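Local atomic coordinates of lipopolysaccharide core heptose(I) kinase WaaP (Pseudomonas aeruginosa, PDB entry 6DFL), a protein that phosphorylates the first heptose of the lipopolysaccharide inner core, using ATP with magnesium as cofactor, and also acts as a protein-tyrosine kinase that autophosphorylates. Residues Q128-R133 with L215-T220; L139-V144 with R221-R226; C164-F169 with A208-S213. One frame throughout, in Å; residues are numbered along the deposited sequence.

In the fold
All three contacts lie in the part of the chain that follows the five-stranded sheet. Contact 3 is nearest the middle, its centre about 9 Å from the centre of the chain; contacts 1 and 2 lie about 22 and 20 Å out, on one side. Contact 1 joins two loops, partly buried, by packing and a charge pairing too long for a salt bridge. Contact 2 joins helix 137-156 to helix 221-232, wholly buried yet held by charge, and faces another protein chain. Contact 3 pairs the loop of the proposed active site with helix 200-212 by a hydroxyl bond and apolar packing. Contacts 1 and 2 meet through G218 and K140, contacts 2 and 3 through K224 and Y211; the acyl ligand touches all three.

Contact 1 (Q128-R133 with L215-T220); sequences QDWRER and LDIGLT
The CG of R131 rests on the carbonyl oxygen D216 O at 3.2 Å, and the CB of W130 meets the next carbonyl, I217 O, at 3.4 Å. These are the two shortest approaches across the contact. W130 and I217 lie alongside each other, pointing the same way, with ring atom CE3 4.2 Å from I217 CB and I217 O at the indole edge, near its plane. W130 carries its CG anti to its carbonyl carbon (chi1 -81°), which lays the indole along I217. R131 bends at chi2 and chi3, leaving NE 4.4 Å from D216 OD1; the oxygen lies well out of the guanidinium plane, which marks a pairing of charges and not a bond. Further out, loop 128-133, linking helix 123-127 to helix 137-156, is closed by a hydrogen bond from R133 N to D129 O, while L143 and P135 pack on W130. In loop 215-220, between helix 200-212 and helix 221-232, G218 takes a positive phi of 75° and T220 N-caps the second helix. I217 and L219 belong to the acyl-ligand pocket. No polar bond joins the loops directly, but both touch K140 of helix 137-156, W130 by packing and G218 O by a hydrogen bond.

Contact 2 (L139-V144 with R221-R226); sequences LKRALV and RRDKLR. With G9S (S-[2-({N-[(2S)-2-hydroxy-3,3-dimethyl-4-(phosphonooxy)butanoyl]-beta-alanyl}amino)ethyl] hexadecanethioate), chain C.
R141 lays its CD over one face of the R226 guanidinium, 3.4 Å above the plane, so that two arginines from different helices meet; R141 NH1 and R226 NH2 are 4.1 Å apart. This is helix packing in the C-terminal lobe of a protein kinase-like fold: helix 137-156, which leads toward the catalytic loop as helix E does in kinases, crosses the start of helix 221-232 at -39°, with segment axes 9.9 Å apart. An acidic side chain of another protein's chain takes NE and NH2 of R226, and that chain's backbone is the main polar partner of R141, which probably offsets the positive charge gathered here. Between the helices sits D223, one carboxylate oxygen serving each side. K140 runs out fully extended, CG anti to its backbone N (chi1 -178°), and NZ reaches D223 OD2 at 2.7 Å on the syn side, 34° out of the carboxylate plane; NZ also bridges to an acid of the other protein. R226 NH1 meets D223 OD1 at 3.1 Å, completing a salt-bridge network. V144 packs CG1 on D223 O. Helix 221-232 also borders the acyl-phosphopantetheine: R221 CB lies 3.3 Å from G9S O2, and L225 CD2 3.6 Å from G9S C1.

Contact 3 (C164-F169 with A208-S213); sequences CYICHF and AALYFS. With G9S (S-[2-({N-[(2S)-2-hydroxy-3,3-dimethyl-4-(phosphonooxy)butanoyl]-beta-alanyl}amino)ethyl] hexadecanethioate), chain C.
I166 and S213 make the tight side of this contact. The backbone N-H of I166 points almost straight at S213 OG, 2.8 Å away with an angle of 169° at the hydrogen, and the same hydroxyl donates to L210 O, tilted 25° from the carbonyl plane. Gripped by two hydrogen bonds, the hydroxyl is fixed in rotation, OG lying between the backbone N and the carbonyl carbon of its own residue (chi1 90°). The I166 side chain closes over this corner, its CD1 reaching S213 O at 3.1 Å. Beside it L210 crosses I166 at about a right angle: CD1 touches I166 CG2 at 3.8 Å, and the F169 ring comes to the same methyl obliquely. At the start of the loop C164 O presses against the helix backbone near L210 N, but the angle is too poor for a hydrogen bond.

Segment 164-169 directly follows D163, the probable active-site aspartate, and so continues the catalytic loop of the kinase fold; helix 200-212 would be the helix F of that fold, packed against the loop. H168 ND1 hydrogen-bonds D163 O, and the Y165 hydroxyl makes a weak hydrogen bond to D163 OD1.

The looser side belongs to Y165 and A209, both partly exposed. Y165 points away overall, but its CB meets S213 CB, just past the helix, at 3.6 Å, and ring atom CE1 touches the A209 methyl, near the ring plane, at 3.7 Å. Y165 and Y211 are both autophosphorylation sites, unmodified here. Y211 faces away from the loop and lines the ligand pocket, one ring face against the acyl chain, G9S C13 lying 3.9 Å above its centre, while its hydroxyl hydrogen-bonds K224 and E251. Farther along the acyl chain, I166 CG2 lies 3.8 Å from G9S C25.

Contact 1 (Q128-R133 with L215-T220)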
loop_
_atom_site.group_PDB
_atom_site.type_symbol
_atom_site.label_atom_id
_atom_site.label_comp_id
_atom_site.label_asym_id
_atom_site.label_seq_id
_atom_site.Cartn_x
_atom_site.Cartn_y
_atom_site.Cartn_z
ATOM N N GLN A 128 2.969 -8.408 -11.082
ATOM C CA GLN A 128 3.374 -8.300 -12.483
ATOM C C GLN A 128 2.343 -8.810 -13.482
ATOM O O GLN A 128 2.006 -8.101 -14.436
ATOM C CB GLN A 128 4.673 -9.072 -12.693
ATOM C CG GLN A 128 5.819 -8.270 -13.245
ATOM C CD GLN A 128 7.112 -9.061 -13.200
ATOM O OE1 GLN A 128 7.172 -10.125 -12.563
ATOM N NE2 GLN A 128 8.153 -8.561 -13.877
ATOM N N ASP A 129 1.848 -10.035 -13.276
ATOM C CA ASP A 129 1.019 -10.737 -14.253
ATOM C C ASP A 129 -0.239 -11.295 -13.616
ATOM O O ASP A 129 -0.687 -12.394 -13.948
ATOM C CB ASP A 129 1.810 -11.853 -14.936
ATOM C CG ASP A 129 2.765 -12.562 -13.982
ATOM O OD1 ASP A 129 2.292 -13.007 -12.900
ATOM O OD2 ASP A 129 3.976 -12.670 -14.325
ATOM N N TRP A 130 -0.832 -10.537 -12.691
ATOM C CA TRP A 130 -2.141 -10.902 -12.149
ATOM C C TRP A 130 -3.228 -10.824 -13.208
ATOM O O TRP A 130 -4.230 -11.543 -13.119
ATOM C CB TRP A 130 -2.507 -9.992 -10.979
ATOM C CG TRP A 130 -1.871 -10.381 -9.701
ATOM C CD1 TRP A 130 -0.936 -11.356 -9.512
ATOM C CD2 TRP A 130 -2.114 -9.800 -8.424
ATOM N NE1 TRP A 130 -0.573 -11.416 -8.186
ATOM C CE2 TRP A 130 -1.294 -10.475 -7.494
ATOM C CE3 TRP A 130 -2.950 -8.775 -7.970
ATOM C CZ2 TRP A 130 -1.287 -10.157 -6.135
ATOM C CZ3 TRP A 130 -2.935 -8.453 -6.631
ATOM C CH2 TRP A 130 -2.105 -9.141 -5.725
ATOM N N ARG A 131 -3.059 -9.947 -14.199
ATOM C CA ARG A 131 -4.037 -9.856 -15.274
ATOM C C ARG A 131 -4.216 -11.200 -15.964
ATOM O O ARG A 131 -5.342 -11.586 -16.296
ATOM C CB ARG A 131 -3.611 -8.782 -16.270
ATOM C CG ARG A 131 -3.895 -7.364 -15.814
ATOM C CD ARG A 131 -5.106 -6.808 -16.530
ATOM N NE ARG A 131 -4.871 -6.706 -17.968
ATOM C CZ ARG A 131 -5.824 -6.487 -18.870
ATOM N NH1 ARG A 131 -7.093 -6.348 -18.488
ATOM N NH2 ARG A 131 -5.510 -6.414 -20.157
ATOM N N GLU A 132 -3.120 -11.947 -16.145
ATOM C CA GLU A 132 -3.153 -13.218 -16.856
ATOM C C GLU A 132 -2.953 -14.432 -15.964
ATOM O O GLU A 132 -3.397 -15.523 -16.331
ATOM C CB GLU A 132 -2.083 -13.236 -17.962
ATOM C CG GLU A 132 -2.106 -14.471 -18.882
ATOM C CD GLU A 132 -3.073 -14.336 -20.058
ATOM O OE1 GLU A 132 -4.060 -13.573 -19.944
ATOM O OE2 GLU A 132 -2.835 -14.994 -21.102
ATOM N N ARG A 133 -2.290 -14.287 -14.823
ATOM C CA ARG A 133 -2.141 -15.368 -13.851
ATOM C C ARG A 133 -2.846 -14.960 -12.568
ATOM O O ARG A 133 -2.185 -14.635 -11.560
ATOM C CB ARG A 133 -0.668 -15.685 -13.604
ATOM C CG ARG A 133 -0.194 -17.042 -14.107
ATOM C CD ARG A 133 1.336 -17.139 -14.057
ATOM N NE ARG A 133 1.862 -17.786 -15.254
ATOM C CZ ARG A 133 3.022 -17.475 -15.837
ATOM N NH1 ARG A 133 3.407 -18.122 -16.933
ATOM N NH2 ARG A 133 3.793 -16.513 -15.337
ATOM N N LEU A 215 -2.671 0.281 -11.843
ATOM C CA LEU A 215 -3.701 0.218 -12.877
ATOM C C LEU A 215 -3.674 -1.055 -13.711
ATOM O O LEU A 215 -4.619 -1.284 -14.476
ATOM C CB LEU A 215 -3.575 1.412 -13.815
ATOM C CG LEU A 215 -3.669 2.745 -13.090
ATOM C CD1 LEU A 215 -3.519 3.884 -14.068
ATOM C CD2 LEU A 215 -5.006 2.837 -12.287
ATOM N N ASP A 216 -2.656 -1.898 -13.569
ATOM C CA ASP A 216 -2.434 -2.985 -14.511
ATOM C C ASP A 216 -2.427 -4.349 -13.832
ATOM O O ASP A 216 -1.851 -5.301 -14.360
ATOM C CB ASP A 216 -1.118 -2.741 -15.265
ATOM C CG ASP A 216 -0.960 -3.641 -16.459
ATOM O OD1 ASP A 216 -1.836 -3.596 -17.351
ATOM O OD2 ASP A 216 0.033 -4.399 -16.491
ATOM N N ILE A 217 -3.053 -4.482 -12.671
ATOM C CA ILE A 217 -3.025 -5.746 -11.962
ATOM C C ILE A 217 -4.419 -6.344 -11.815
ATOM O O ILE A 217 -4.603 -7.303 -11.054
ATOM C CB ILE A 217 -2.335 -5.597 -10.601
ATOM C CG1 ILE A 217 -3.149 -4.659 -9.694
ATOM C CG2 ILE A 217 -0.905 -5.103 -10.773
ATOM C CD1 ILE A 217 -2.502 -4.422 -8.371
ATOM N N GLY A 218 -5.402 -5.821 -12.540
ATOM C CA GLY A 218 -6.729 -6.407 -12.488
ATOM C C GLY A 218 -7.507 -6.095 -11.225
ATOM O O GLY A 218 -8.207 -6.968 -10.695
ATOM N N LEU A 219 -7.405 -4.872 -10.721
ATOM C CA LEU A 219 -8.238 -4.470 -9.597
ATOM C C LEU A 219 -9.645 -4.217 -10.103
ATOM O O LEU A 219 -9.861 -3.333 -10.943
ATOM C CB LEU A 219 -7.687 -3.220 -8.917
ATOM C CG LEU A 219 -6.277 -3.307 -8.316
ATOM C CD1 LEU A 219 -5.856 -2.009 -7.670
ATOM C CD2 LEU A 219 -6.132 -4.440 -7.342
ATOM N N THR A 220 -10.609 -4.976 -9.571
ATOM C CA THR A 220 -12.006 -4.697 -9.846
ATOM C C THR A 220 -12.375 -3.355 -9.232
ATOM O O THR A 220 -11.631 -2.788 -8.428
ATOM C CB THR A 220 -12.904 -5.800 -9.283
ATOM O OG1 THR A 220 -13.105 -5.590 -7.872
ATOM C CG2 THR A 220 -12.266 -7.172 -9.525
#

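Contact 2 (L139-V144 with R221-R226)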
loop_
_atom_site.group_PDB
_atom_site.type_symbol
_atom_site.label_atom_id
_atom_site.label_comp_id
_atom_site.label_asym_id
_atom_site.label_seq_id
_atom_site.Cartn_x
_atom_site.Cartn_y
_atom_site.Cartn_z
ATOM N N LEU A 139 -6.114 -13.951 -1.059
ATOM C CA LEU A 139 -4.771 -13.381 -1.004
ATOM C C LEU A 139 -4.750 -11.976 -1.591
ATOM O O LEU A 139 -4.174 -11.050 -1.006
ATOM C CB LEU A 139 -3.778 -14.261 -1.752
ATOM C CG LEU A 139 -2.381 -13.651 -1.665
ATOM C CD1 LEU A 139 -1.998 -13.466 -0.202
ATOM C CD2 LEU A 139 -1.372 -14.523 -2.371
ATOM N N LYS A 140 -5.389 -11.801 -2.742
ATOM C CA LYS A 140 -5.422 -10.498 -3.386
ATOM C C LYS A 140 -6.000 -9.452 -2.446
ATOM O O LYS A 140 -5.346 -8.456 -2.119
ATOM C CB LYS A 140 -6.233 -10.593 -4.673
ATOM C CG LYS A 140 -6.301 -9.320 -5.466
ATOM C CD LYS A 140 -7.225 -9.530 -6.632
ATOM C CE LYS A 140 -7.312 -8.294 -7.478
ATOM N NZ LYS A 140 -8.470 -8.445 -8.399
ATOM N N ARG A 141 -7.219 -9.688 -1.958
ATOM C CA ARG A 141 -7.887 -8.691 -1.125
ATOM C C ARG A 141 -7.120 -8.433 0.172
ATOM O O ARG A 141 -7.021 -7.289 0.628
ATOM C CB ARG A 141 -9.321 -9.133 -0.862
ATOM C CG ARG A 141 -10.180 -9.168 -2.133
ATOM C CD ARG A 141 -11.635 -9.503 -1.791
ATOM N NE ARG A 141 -11.918 -10.934 -1.832
ATOM C CZ ARG A 141 -12.544 -11.539 -2.837
ATOM N NH1 ARG A 141 -12.950 -10.845 -3.897
ATOM N NH2 ARG A 141 -12.768 -12.842 -2.775
ATOM N N ALA A 142 -6.519 -9.467 0.752
ATOM C CA ALA A 142 -5.704 -9.247 1.941
ATOM C C ALA A 142 -4.533 -8.309 1.660
ATOM O O ALA A 142 -4.193 -7.475 2.510
ATOM C CB ALA A 142 -5.203 -10.582 2.479
ATOM N N LEU A 143 -3.903 -8.419 0.480
ATOM C CA LEU A 143 -2.804 -7.512 0.148
ATOM C C LEU A 143 -3.310 -6.096 -0.105
ATOM O O LEU A 143 -2.761 -5.129 0.430
ATOM C CB LEU A 143 -2.042 -8.040 -1.063
ATOM C CG LEU A 143 -1.174 -9.244 -0.736
ATOM C CD1 LEU A 143 -0.760 -9.968 -1.993
ATOM C CD2 LEU A 143 0.044 -8.799 0.031
ATOM N N VAL A 144 -4.364 -5.954 -0.917
ATOM C CA VAL A 144 -4.997 -4.651 -1.091
ATOM C C VAL A 144 -5.265 -4.010 0.267
ATOM O O VAL A 144 -4.964 -2.830 0.487
ATOM C CB VAL A 144 -6.299 -4.787 -1.901
ATOM C CG1 VAL A 144 -7.083 -3.495 -1.822
ATOM C CG2 VAL A 144 -6.004 -5.153 -3.352
ATOM N N ARG A 221 -13.544 -2.835 -9.623
ATOM C CA ARG A 221 -14.047 -1.649 -8.947
ATOM C C ARG A 221 -14.172 -1.906 -7.462
ATOM O O ARG A 221 -13.990 -0.991 -6.654
ATOM C CB ARG A 221 -15.399 -1.227 -9.510
ATOM C CG ARG A 221 -15.355 -0.692 -10.909
ATOM C CD ARG A 221 -16.745 -0.647 -11.463
ATOM N NE ARG A 221 -16.777 -0.915 -12.893
ATOM C CZ ARG A 221 -17.742 -1.600 -13.500
ATOM N NH1 ARG A 221 -18.752 -2.103 -12.798
ATOM N NH2 ARG A 221 -17.689 -1.793 -14.812
ATOM N N ARG A 222 -14.437 -3.152 -7.082
ATOM C CA ARG A 222 -14.676 -3.440 -5.678
ATOM C C ARG A 222 -13.375 -3.598 -4.908
ATOM O O ARG A 222 -13.315 -3.244 -3.725
ATOM C CB ARG A 222 -15.566 -4.679 -5.554
ATOM C CG ARG A 222 -17.028 -4.335 -5.753
ATOM C CD ARG A 222 -17.824 -5.450 -6.390
ATOM N NE ARG A 222 -17.660 -5.426 -7.836
ATOM C CZ ARG A 222 -16.998 -6.337 -8.530
ATOM N NH1 ARG A 222 -16.909 -6.199 -9.840
ATOM N NH2 ARG A 222 -16.443 -7.377 -7.921
ATOM N N ASP A 223 -12.324 -4.108 -5.550
ATOM C CA ASP A 223 -11.017 -4.073 -4.905
ATOM C C ASP A 223 -10.602 -2.644 -4.591
ATOM O O ASP A 223 -9.891 -2.406 -3.616
ATOM C CB ASP A 223 -9.967 -4.753 -5.779
ATOM C CG ASP A 223 -10.333 -6.181 -6.135
ATOM O OD1 ASP A 223 -10.942 -6.894 -5.289
ATOM O OD2 ASP A 223 -9.998 -6.593 -7.274
ATOM N N LYS A 224 -11.055 -1.676 -5.378
ATOM C CA LYS A 224 -10.691 -0.294 -5.091
ATOM C C LYS A 224 -11.536 0.288 -3.958
ATOM O O LYS A 224 -11.013 1.026 -3.112
ATOM C CB LYS A 224 -10.805 0.559 -6.365
ATOM C CG LYS A 224 -9.879 0.129 -7.516
ATOM C CD LYS A 224 -10.230 0.858 -8.806
ATOM C CE LYS A 224 -9.705 0.108 -10.017
ATOM N NZ LYS A 224 -9.928 0.889 -11.270
ATOM N N LEU A 225 -12.842 -0.024 -3.925
ATOM C CA LEU A 225 -13.676 0.376 -2.784
ATOM C C LEU A 225 -13.193 -0.281 -1.498
ATOM O O LEU A 225 -13.098 0.379 -0.458
ATOM C CB LEU A 225 -15.146 0.032 -3.040
ATOM C CG LEU A 225 -15.792 0.630 -4.290
ATOM C CD1 LEU A 225 -17.139 -0.003 -4.570
ATOM C CD2 LEU A 225 -15.910 2.122 -4.134
ATOM N N ARG A 226 -12.893 -1.583 -1.540
ATOM C CA ARG A 226 -12.237 -2.213 -0.400
ATOM C C ARG A 226 -11.038 -1.394 0.047
ATOM O O ARG A 226 -10.870 -1.126 1.238
ATOM C CB ARG A 226 -11.792 -3.632 -0.760
ATOM C CG ARG A 226 -12.773 -4.724 -0.430
ATOM C CD ARG A 226 -12.470 -6.046 -1.106
ATOM N NE ARG A 226 -13.692 -6.808 -1.364
ATOM C CZ ARG A 226 -14.216 -7.031 -2.571
ATOM N NH1 ARG A 226 -13.615 -6.580 -3.672
ATOM N NH2 ARG A 226 -15.347 -7.724 -2.688
HETATM C C1 G9S C . -15.514 3.511 -7.440
HETATM C C2 G9S C . -17.035 2.466 -9.158
HETATM C C3 G9S C . -17.813 2.584 -10.459
HETATM C C4 G9S C . -18.881 3.662 -10.495
HETATM C C5 G9S C . -19.712 5.345 -8.653
HETATM C C6 G9S C . -21.536 3.783 -7.511
HETATM C C7 G9S C . -23.022 3.543 -7.631
HETATM C C8 G9S C . -20.808 2.482 -7.719
HETATM C C10 G9S C . -12.417 5.141 -7.433
HETATM C C11 G9S C . -11.339 6.067 -7.922
HETATM C C12 G9S C . -9.931 5.659 -7.554
HETATM C C13 G9S C . -9.800 4.314 -6.862
HETATM C C14 G9S C . -9.262 4.340 -5.424
HETATM C C15 G9S C . -7.795 3.991 -5.228
HETATM C C16 G9S C . -7.400 2.534 -5.296
HETATM N N2 G9S C . -16.259 3.597 -8.671
HETATM C C19 G9S C . -14.136 2.906 -7.533
HETATM C C20 G9S C . -21.269 4.311 -6.135
HETATM C C21 G9S C . -6.163 2.087 -4.524
HETATM C C22 G9S C . -5.512 0.817 -5.066
HETATM C C23 G9S C . -4.099 0.506 -4.670
HETATM C C24 G9S C . -3.891 -0.805 -3.941
HETATM C C25 G9S C . -2.478 -1.324 -3.706
HETATM C C26 G9S C . -2.303 -2.826 -3.457
HETATM C C27 G9S C . -2.077 -3.708 -4.671
HETATM C C28 G9S C . -1.655 -5.119 -4.388
HETATM C C29 G9S C . -0.317 -5.559 -4.893
HETATM C C30 G9S C . -21.160 4.839 -8.600
HETATM N N3 G9S C . -18.685 4.787 -9.546
HETATM O O2 G9S C . -17.074 1.423 -8.513
HETATM O O3 G9S C . -13.050 5.371 -6.409
HETATM O O4 G9S C . -19.390 6.275 -7.920
HETATM O O5 G9S C . -21.571 4.469 -9.867
HETATM O O6 G9S C . -23.786 4.630 -8.051
HETATM O O8 G9S C . -26.015 5.750 -8.444
HETATM O O9 G9S C . -25.216 5.398 -6.090
HETATM P P1 G9S C . -25.242 4.850 -7.503
HETATM S S1 G9S C . -12.963 3.838 -8.507
#

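Contact 3 (C164-F169 with A208-S213)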
loop_
_atom_site.group_PDB
_atom_site.type_symbol
_atom_site.label_atom_id
_atom_site.label_comp_id
_atom_site.label_asym_id
_atom_site.label_seq_id
_atom_site.Cartn_x
_atom_site.Cartn_y
_atom_site.Cartn_z
ATOM N N CYS A 164 4.801 6.883 -3.202
ATOM C CA CYS A 164 3.916 5.827 -2.728
ATOM C C CYS A 164 3.462 4.984 -3.913
ATOM O O CYS A 164 2.449 5.256 -4.557
ATOM C CB CYS A 164 2.738 6.436 -1.988
ATOM S SG CYS A 164 2.004 5.284 -0.892
ATOM N N TYR A 165 4.255 3.972 -4.241
ATOM C CA TYR A 165 3.939 3.067 -5.332
ATOM C C TYR A 165 3.988 1.656 -4.797
ATOM O O TYR A 165 4.673 1.374 -3.808
ATOM C CB TYR A 165 4.925 3.175 -6.507
ATOM C CG TYR A 165 5.440 4.552 -6.747
ATOM C CD1 TYR A 165 4.573 5.599 -7.024
ATOM C CD2 TYR A 165 6.818 4.816 -6.739
ATOM C CE1 TYR A 165 5.058 6.892 -7.262
ATOM C CE2 TYR A 165 7.318 6.103 -6.989
ATOM C CZ TYR A 165 6.430 7.131 -7.251
ATOM O OH TYR A 165 6.899 8.399 -7.475
ATOM N N ILE A 166 3.304 0.751 -5.497
ATOM C CA ILE A 166 3.332 -0.633 -5.047
ATOM C C ILE A 166 4.747 -1.190 -5.045
ATOM O O ILE A 166 5.067 -2.055 -4.228
ATOM C CB ILE A 166 2.352 -1.503 -5.858
ATOM C CG1 ILE A 166 2.549 -1.353 -7.362
ATOM C CG2 ILE A 166 0.919 -1.125 -5.488
ATOM C CD1 ILE A 166 1.706 -2.312 -8.183
ATOM N N CYS A 167 5.645 -0.683 -5.905
ATOM C CA CYS A 167 6.984 -1.260 -5.854
ATOM C C CYS A 167 7.709 -0.905 -4.557
ATOM O O CYS A 167 8.647 -1.608 -4.175
ATOM C CB CYS A 167 7.816 -0.873 -7.086
ATOM S SG CYS A 167 8.076 0.854 -7.472
ATOM N N HIS A 168 7.281 0.132 -3.837
ATOM C CA HIS A 168 7.930 0.468 -2.579
ATOM C C HIS A 168 7.304 -0.234 -1.392
ATOM O O HIS A 168 7.513 0.192 -0.245
ATOM C CB HIS A 168 7.946 1.975 -2.381
ATOM C CG HIS A 168 8.868 2.662 -3.326
ATOM N ND1 HIS A 168 8.580 3.880 -3.898
ATOM C CD2 HIS A 168 10.061 2.271 -3.846
ATOM C CE1 HIS A 168 9.566 4.226 -4.709
ATOM N NE2 HIS A 168 10.479 3.272 -4.687
ATOM N N PHE A 169 6.562 -1.308 -1.633
ATOM C CA PHE A 169 6.051 -2.163 -0.568
ATOM C C PHE A 169 6.641 -3.551 -0.758
ATOM O O PHE A 169 6.487 -4.147 -1.830
ATOM C CB PHE A 169 4.522 -2.202 -0.578
ATOM C CG PHE A 169 3.904 -0.910 -0.186
ATOM C CD1 PHE A 169 3.530 -0.681 1.144
ATOM C CD2 PHE A 169 3.716 0.093 -1.118
ATOM C CE1 PHE A 169 2.992 0.508 1.519
ATOM C CE2 PHE A 169 3.169 1.307 -0.740
ATOM C CZ PHE A 169 2.808 1.505 0.585
ATOM N N ALA A 208 -3.044 9.141 -4.989
ATOM C CA ALA A 208 -2.985 9.183 -6.443
ATOM C C ALA A 208 -1.868 8.292 -6.961
ATOM O O ALA A 208 -2.087 7.411 -7.799
ATOM C CB ALA A 208 -2.791 10.625 -6.905
ATOM N N ALA A 209 -0.656 8.492 -6.452
ATOM C CA ALA A 209 0.482 7.733 -6.957
ATOM C C ALA A 209 0.301 6.243 -6.691
ATOM O O ALA A 209 0.562 5.414 -7.572
ATOM C CB ALA A 209 1.771 8.254 -6.330
ATOM N N LEU A 210 -0.180 5.874 -5.497
ATOM C CA LEU A 210 -0.375 4.454 -5.240
ATOM C C LEU A 210 -1.331 3.853 -6.254
ATOM O O LEU A 210 -1.069 2.777 -6.808
ATOM C CB LEU A 210 -0.869 4.237 -3.824
ATOM C CG LEU A 210 -0.947 2.750 -3.536
ATOM C CD1 LEU A 210 0.406 2.106 -3.648
ATOM C CD2 LEU A 210 -1.543 2.520 -2.151
ATOM N N TYR A 211 -2.406 4.573 -6.570
ATOM C CA TYR A 211 -3.368 4.086 -7.548
ATOM C C TYR A 211 -2.736 3.952 -8.938
ATOM O O TYR A 211 -2.891 2.925 -9.602
ATOM C CB TYR A 211 -4.573 5.022 -7.593
ATOM C CG TYR A 211 -5.691 4.560 -8.495
ATOM C CD1 TYR A 211 -5.951 3.211 -8.679
ATOM C CD2 TYR A 211 -6.475 5.479 -9.177
ATOM C CE1 TYR A 211 -6.975 2.786 -9.511
ATOM C CE2 TYR A 211 -7.502 5.066 -10.004
ATOM C CZ TYR A 211 -7.736 3.719 -10.177
ATOM O OH TYR A 211 -8.757 3.305 -11.004
ATOM N N PHE A 212 -2.041 4.986 -9.409
ATOM C CA PHE A 212 -1.509 4.896 -10.768
ATOM C C PHE A 212 -0.475 3.797 -10.874
ATOM O O PHE A 212 -0.367 3.159 -11.920
ATOM C CB PHE A 212 -0.953 6.243 -11.207
ATOM C CG PHE A 212 -1.953 7.365 -11.053
ATOM C CD1 PHE A 212 -3.312 7.109 -11.169
ATOM C CD2 PHE A 212 -1.551 8.653 -10.761
ATOM C CE1 PHE A 212 -4.240 8.109 -11.029
ATOM C CE2 PHE A 212 -2.501 9.668 -10.610
ATOM C CZ PHE A 212 -3.839 9.381 -10.744
ATOM N N SER A 213 0.235 3.496 -9.795
ATOM C CA SER A 213 1.156 2.373 -9.876
ATOM C C SER A 213 0.442 1.035 -9.963
ATOM O O SER A 213 1.107 0.011 -10.118
ATOM C CB SER A 213 2.110 2.383 -8.679
ATOM O OG SER A 213 1.593 1.646 -7.584
HETATM C C1 G9S C . -15.514 3.511 -7.440
HETATM C C2 G9S C . -17.035 2.466 -9.158
HETATM C C3 G9S C . -17.813 2.584 -10.459
HETATM C C4 G9S C . -18.881 3.662 -10.495
HETATM C C5 G9S C . -19.712 5.345 -8.653
HETATM C C6 G9S C . -21.536 3.783 -7.511
HETATM C C7 G9S C . -23.022 3.543 -7.631
HETATM C C8 G9S C . -20.808 2.482 -7.719
HETATM C C10 G9S C . -12.417 5.141 -7.433
HETATM C C11 G9S C . -11.339 6.067 -7.922
HETATM C C12 G9S C . -9.931 5.659 -7.554
HETATM C C13 G9S C . -9.800 4.314 -6.862
HETATM C C14 G9S C . -9.262 4.340 -5.424
HETATM C C15 G9S C . -7.795 3.991 -5.228
HETATM C C16 G9S C . -7.400 2.534 -5.296
HETATM N N2 G9S C . -16.259 3.597 -8.671
HETATM C C19 G9S C . -14.136 2.906 -7.533
HETATM C C20 G9S C . -21.269 4.311 -6.135
HETATM C C21 G9S C . -6.163 2.087 -4.524
HETATM C C22 G9S C . -5.512 0.817 -5.066
HETATM C C23 G9S C . -4.099 0.506 -4.670
HETATM C C24 G9S C . -3.891 -0.805 -3.941
HETATM C C25 G9S C . -2.478 -1.324 -3.706
HETATM C C26 G9S C . -2.303 -2.826 -3.457
HETATM C C27 G9S C . -2.077 -3.708 -4.671
HETATM C C28 G9S C . -1.655 -5.119 -4.388
HETATM C C29 G9S C . -0.317 -5.559 -4.893
HETATM C C30 G9S C . -21.160 4.839 -8.600
HETATM N N3 G9S C . -18.685 4.787 -9.546
HETATM O O2 G9S C . -17.074 1.423 -8.513
HETATM O O3 G9S C . -13.050 5.371 -6.409
HETATM O O4 G9S C . -19.390 6.275 -7.920
HETATM O O5 G9S C . -21.571 4.469 -9.867
HETATM O O6 G9S C . -23.786 4.630 -8.051
HETATM O O8 G9S C . -26.015 5.750 -8.444
HETATM O O9 G9S C . -25.216 5.398 -6.090
HETATM P P1 G9S C . -25.242 4.850 -7.503
HETATM S S1 G9S C . -12.963 3.838 -8.507
#